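Local structure of putative fusidic acid resistance protein (Staphylococcus aureus, 2YB5) at residues S33-T36 with Q37-L41. The protein confers resistance to the antibiotic fusidic acid, probably by binding elongation factor G and helping to clear the drug-stalled factor from the ribosome. Numbering follows the deposited sequence.
Sequences SHKT and QKDFL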
loop_
_atom_site.group_PDB
_atom_site.type_symbol
_atom_site.label_atom_id
_atom_site.label_comp_id
_atom_site.label_asym_id
_atom_site.label_seq_id
_atom_site.Cartn_x
_atom_site.Cartn_y
_atom_site.Cartn_z
ATOM N N SER A 33 17.112 -27.648 3.523
ATOM C CA SER A 33 17.461 -27.033 2.234
ATOM C C SER A 33 17.095 -25.549 2.155
ATOM O O SER A 33 17.685 -24.804 1.370
ATOM C CB SER A 33 16.781 -27.786 1.086
ATOM O OG SER A 33 17.165 -29.153 1.091
ATOM N N HIS A 34 16.129 -25.128 2.966
ATOM C CA HIS A 34 15.609 -23.769 2.925
ATOM C C HIS A 34 16.029 -22.920 4.134
ATOM O O HIS A 34 15.381 -21.924 4.437
ATOM C CB HIS A 34 14.074 -23.813 2.862
ATOM C CG HIS A 34 13.528 -24.416 1.603
ATOM N ND1 HIS A 34 13.583 -25.766 1.336
ATOM C CD2 HIS A 34 12.895 -23.849 0.546
ATOM C CE1 HIS A 34 13.024 -26.005 0.164
ATOM N NE2 HIS A 34 12.588 -24.859 -0.333
ATOM N N LYS A 35 17.099 -23.313 4.828
ATOM C CA LYS A 35 17.526 -22.586 6.027
ATOM C C LYS A 35 17.987 -21.170 5.678
ATOM O O LYS A 35 17.627 -20.213 6.355
ATOM C CB LYS A 35 18.641 -23.332 6.749
ATOM C CG LYS A 35 19.018 -22.744 8.114
ATOM C CD LYS A 35 20.097 -21.650 8.036
ATOM C CE LYS A 35 21.448 -22.167 7.529
ATOM N NZ LYS A 35 21.946 -23.320 8.310
ATOM N N THR A 36 18.789 -21.054 4.624
ATOM C CA THR A 36 19.315 -19.765 4.196
ATOM C C THR A 36 18.185 -18.802 3.802
ATOM O O THR A 36 18.235 -17.627 4.134
ATOM C CB THR A 36 20.312 -19.927 3.044
ATOM O OG1 THR A 36 21.399 -20.760 3.478
ATOM C CG2 THR A 36 20.851 -18.570 2.608
ATOM N N GLN A 37 17.169 -19.326 3.122
ATOM C CA GLN A 37 15.979 -18.570 2.789
ATOM C C GLN A 37 15.248 -18.144 4.056
ATOM O O GLN A 37 14.786 -17.010 4.141
ATOM C CB GLN A 37 15.029 -19.371 1.889
ATOM C CG GLN A 37 15.574 -19.650 0.483
ATOM C CD GLN A 37 14.718 -20.630 -0.308
ATOM O OE1 GLN A 37 13.638 -20.284 -0.783
ATOM N NE2 GLN A 37 15.212 -21.868 -0.464
ATOM N N LYS A 38 15.142 -19.054 5.028
ATOM C CA LYS A 38 14.444 -18.744 6.275
ATOM C C LYS A 38 15.122 -17.600 6.999
ATOM O O LYS A 38 14.460 -16.661 7.424
ATOM C CB LYS A 38 14.367 -19.948 7.214
ATOM C CG LYS A 38 13.484 -19.697 8.451
ATOM C CD LYS A 38 13.674 -20.787 9.509
ATOM C CE LYS A 38 14.928 -20.555 10.357
ATOM N NZ LYS A 38 14.919 -21.344 11.628
ATOM N N ASP A 39 16.440 -17.679 7.144
ATOM C CA ASP A 39 17.171 -16.615 7.832
ATOM C C ASP A 39 17.038 -15.315 7.026
ATOM O O ASP A 39 16.957 -14.242 7.606
ATOM C CB ASP A 39 18.646 -16.968 8.028
ATOM C CG ASP A 39 18.858 -18.126 8.995
ATOM O OD1 ASP A 39 18.019 -18.344 9.896
ATOM O OD2 ASP A 39 19.888 -18.815 8.861
ATOM N N PHE A 40 17.009 -15.422 5.699
ATOM C CA PHE A 40 16.820 -14.245 4.860
ATOM C C PHE A 40 15.500 -13.533 5.180
ATOM O O PHE A 40 15.494 -12.343 5.481
ATOM C CB PHE A 40 16.851 -14.592 3.372
ATOM C CG PHE A 40 16.516 -13.420 2.483
ATOM C CD1 PHE A 40 17.404 -12.355 2.358
ATOM C CD2 PHE A 40 15.303 -13.365 1.797
ATOM C CE1 PHE A 40 17.104 -11.269 1.550
ATOM C CE2 PHE A 40 14.988 -12.275 0.980
ATOM C CZ PHE A 40 15.889 -11.226 0.858
ATOM N N LEU A 41 14.399 -14.278 5.094
ATOM C CA LEU A 41 13.060 -13.760 5.371
ATOM C C LEU A 41 13.013 -13.124 6.759
ATOM O O LEU A 41 12.568 -11.989 6.918
ATOM C CB LEU A 41 12.026 -14.888 5.292
ATOM C CG LEU A 41 11.576 -15.398 3.912
ATOM C CD1 LEU A 41 12.659 -15.309 2.877
ATOM C CD2 LEU A 41 11.052 -16.813 3.987
#
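The imidazole of H34 and the carboxamide of Q37 run alongside each other in the same direction at the start of helix 35-50, the amide turned 35° from the ring plane. The amide nitrogen NE2 of Q37 meets the ring obliquely, over neither a clean face nor a clean edge, and comes closest at CD2 of H34, 3.2 Å away, a close contact but not a hydrogen bond, while OE1 of Q37 stays 3.9 Å from the same carbon. This is the first turn of an alpha-helix, with H34 at the N-cap position. Its ring is held at ND1 by a hydrogen bond to the carbonyl oxygen of D30 in the preceding loop, which helps set its orientation; histidine suits this place because it can make that bond. In Q37, CG sits beside the backbone N (chi1 -67°) and the chain then runs on extended, which carries the amide back along the helix to the ring; its side chain also touches L25 of helix 9-27.

Three i to i+4 hydrogen bonds build the turn: K38 N to H34 O, D39 N to K35 O and F40 N to T36 O. The middle one is the straightest, with an N-H...O angle of 167°. K38 packs against L22 of helix 9-27 and reaches D64 with NZ in a salt bridge, so this lysine ties the helix start to two other places in the N-terminal helical part, assigned to a family of elongation factor G-binding proteins. K35, bent at chi2, chi3 and chi4, passes the D39 carboxylate with its aliphatic part: the opposite charges are near but not touching, NZ remaining 5.0 Å from D39 OD2, whereas K35 CD lies a tight 3.0 Å from that oxygen, a doubtful approach that may reflect imprecise placement of the exposed lysine chain.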